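Local coordinates for carboxypeptidase A inhibitor (Ascaris suum, PDB 3FJU), which inhibits carboxypeptidase A, a zinc-dependent metalloprotease, as a small, secreted, disulfide-rich protein of the I44 inhibitor family, at residues Q48-E53 / G59-L64. Sequence-based numbering, arbitrary orientation.
Sequences QVWAHE and GCCWDL. Unlike the reference sequence in segment 59-64: Gly59 (reference Leu), Cys60 (reference Pro), Cys61 (reference Trp), Trp62 (reference Gly), Asp63 (reference Leu).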
loop_
_atom_site.group_PDB
_atom_site.type_symbol
_atom_site.label_atom_id
_atom_site.label_comp_id
_atom_site.label_asym_id
_atom_site.label_seq_id
_atom_site.Cartn_x
_atom_site.Cartn_y
_atom_site.Cartn_z
ATOM N N GLN B 48 18.669 -11.994 8.731
ATOM C CA GLN B 48 17.881 -13.015 9.446
ATOM C C GLN B 48 17.590 -12.711 10.925
ATOM O O GLN B 48 16.829 -13.448 11.572
ATOM C CB GLN B 48 18.569 -14.395 9.311
ATOM C CG GLN B 48 19.867 -14.508 10.134
ATOM C CD GLN B 48 20.560 -15.870 10.011
ATOM O OE1 GLN B 48 20.002 -16.901 10.405
ATOM N NE2 GLN B 48 21.788 -15.873 9.479
ATOM N N VAL B 49 18.165 -11.637 11.470
ATOM C CA VAL B 49 18.052 -11.393 12.920
ATOM C C VAL B 49 16.644 -11.010 13.325
ATOM O O VAL B 49 16.308 -11.059 14.508
ATOM C CB VAL B 49 19.056 -10.353 13.470
ATOM C CG1 VAL B 49 20.442 -10.974 13.581
ATOM C CG2 VAL B 49 19.069 -9.103 12.630
ATOM N N TRP B 50 15.830 -10.600 12.353
ATOM C CA TRP B 50 14.433 -10.284 12.647
ATOM C C TRP B 50 13.570 -11.517 12.425
ATOM O O TRP B 50 13.595 -12.130 11.348
ATOM C CB TRP B 50 13.924 -9.137 11.768
ATOM C CG TRP B 50 14.602 -7.824 12.021
ATOM C CD1 TRP B 50 14.194 -6.850 12.884
ATOM C CD2 TRP B 50 15.786 -7.325 11.379
ATOM N NE1 TRP B 50 15.051 -5.773 12.834
ATOM C CE2 TRP B 50 16.043 -6.042 11.922
ATOM C CE3 TRP B 50 16.653 -7.841 10.401
ATOM C CZ2 TRP B 50 17.132 -5.264 11.519
ATOM C CZ3 TRP B 50 17.736 -7.062 9.999
ATOM C CH2 TRP B 50 17.963 -5.793 10.563
ATOM N N ALA B 51 12.797 -11.875 13.441
ATOM C CA ALA B 51 11.790 -12.922 13.299
ATOM C C ALA B 51 10.797 -12.590 12.173
ATOM O O ALA B 51 10.347 -13.479 11.439
ATOM C CB ALA B 51 11.065 -13.086 14.581
ATOM N N HIS B 52 10.477 -11.316 12.015
ATOM C CA HIS B 52 9.603 -10.917 10.910
ATOM C C HIS B 52 10.492 -10.684 9.712
ATOM O O HIS B 52 11.282 -9.736 9.688
ATOM C CB HIS B 52 8.799 -9.684 11.304
ATOM C CG HIS B 52 7.872 -9.964 12.429
ATOM N ND1 HIS B 52 6.744 -10.732 12.268
ATOM C CD2 HIS B 52 7.948 -9.672 13.747
ATOM C CE1 HIS B 52 6.129 -10.859 13.428
ATOM N NE2 HIS B 52 6.835 -10.220 14.342
ATOM N N GLU B 53 10.395 -11.599 8.755
ATOM C CA GLU B 53 11.265 -11.646 7.570
ATOM C C GLU B 53 11.576 -10.286 6.958
ATOM O O GLU B 53 10.677 -9.549 6.593
ATOM C CB GLU B 53 10.646 -12.568 6.514
ATOM C CG GLU B 53 11.493 -12.799 5.248
ATOM C CD GLU B 53 10.706 -13.454 4.096
ATOM O OE1 GLU B 53 9.563 -13.940 4.307
ATOM O OE2 GLU B 53 11.253 -13.475 2.957
ATOM N N GLY B 59 21.674 -3.279 -0.931
ATOM C CA GLY B 59 22.729 -3.148 0.064
ATOM C C GLY B 59 22.291 -2.940 1.503
ATOM O O GLY B 59 23.149 -2.838 2.381
ATOM N N CYS B 60 20.975 -2.869 1.751
ATOM C CA CYS B 60 20.436 -2.726 3.119
ATOM C C CYS B 60 19.325 -3.744 3.434
ATOM O O CYS B 60 18.672 -4.248 2.521
ATOM C CB CYS B 60 19.866 -1.313 3.313
ATOM S SG CYS B 60 20.982 0.066 2.827
ATOM N N CYS B 61 19.109 -4.035 4.721
ATOM C CA CYS B 61 18.027 -4.942 5.143
ATOM C C CYS B 61 16.681 -4.235 5.126
ATOM O O CYS B 61 16.401 -3.424 6.001
ATOM C CB CYS B 61 18.292 -5.504 6.542
ATOM S SG CYS B 61 19.693 -6.664 6.582
ATOM N N TRP B 62 15.880 -4.538 4.107
ATOM C CA TRP B 62 14.560 -3.901 3.887
ATOM C C TRP B 62 13.417 -4.741 4.421
ATOM O O TRP B 62 13.487 -5.966 4.445
ATOM C CB TRP B 62 14.316 -3.770 2.378
ATOM C CG TRP B 62 14.990 -2.593 1.693
ATOM C CD1 TRP B 62 16.284 -2.135 1.859
ATOM C CD2 TRP B 62 14.401 -1.766 0.701
ATOM N NE1 TRP B 62 16.506 -1.065 1.037
ATOM C CE2 TRP B 62 15.366 -0.816 0.315
ATOM C CE3 TRP B 62 13.124 -1.724 0.104
ATOM C CZ2 TRP B 62 15.107 0.160 -0.655
ATOM C CZ3 TRP B 62 12.866 -0.760 -0.861
ATOM C CH2 TRP B 62 13.854 0.174 -1.233
ATOM N N ASP B 63 12.340 -4.077 4.826
ATOM C CA ASP B 63 11.071 -4.782 4.984
ATOM C C ASP B 63 10.417 -5.061 3.634
ATOM O O ASP B 63 10.734 -4.413 2.628
ATOM C CB ASP B 63 10.098 -3.937 5.817
ATOM C CG ASP B 63 10.351 -4.060 7.311
ATOM O OD1 ASP B 63 10.343 -5.202 7.786
ATOM O OD2 ASP B 63 10.505 -3.029 8.023
ATOM N N LEU B 64 9.467 -5.998 3.628
ATOM C CA LEU B 64 8.532 -6.137 2.507
ATOM C C LEU B 64 7.456 -5.094 2.750
ATOM O O LEU B 64 6.908 -5.005 3.858
ATOM C CB LEU B 64 7.929 -7.542 2.456
ATOM C CG LEU B 64 8.856 -8.714 2.084
ATOM C CD1 LEU B 64 9.622 -8.368 0.786
ATOM C CD2 LEU B 64 9.839 -9.140 3.215
HETATM O O HOH W 1 10.676 -7.054 10.031
HETATM O O HOH W 2 9.281 -7.223 6.335
#
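Trp50 meets Cys61 through the far rim of its indole: CZ3 of the six-membered ring lies 3.8 Å from Cys61 CB, and CH2 also comes close to that carbon. The methylene comes at the ring obliquely. With CG anti to the carbonyl carbon and beside the backbone N (chi1 -65°), the indole of Trp50 is placed with CZ3 and CH2 nearest Cys61. The sulfur of Cys61, SG, which is disulfide-bonded to Cys47, makes a sulfur-aromatic contact with this ring, 5.2 Å from the centroid of the six-membered ring and 73° off its normal. Val49 CG2 lies over one face of the indole, offset toward the rim, while Lys54 adds a cation-pi contact.

Farther along, direct packing gives way to water. No hydrogen bond joins the two segments directly; instead one water donates to His52 O and to Asp63 OD1, the latter at 2.9 Å. A second water accepts from Leu64 N at 3.0 Å and has both Glu53 O and Asp63 OD1 within donating range. Asp63 OD1 lies within hydrogen-bonding range of both waters, whereas OD2 is hydrogen-bonded to an aromatic side chain of the other protein chain. Leu64 places its CD2 methyl 3.5 Å from Glu53 O, beside the second water, and Glu53 OE1 is hydrogen-bonded to the backbone of that chain.

The contact joins the loop leading into strand 55-57 to the second strand of the antiparallel 55-57/60-62 hairpin, within the disulfide-rich carboxypeptidase-inhibitor fold, and its water-bridged end, where Leu64 O also bonds a basic side chain, forms part of the interface with the other protein.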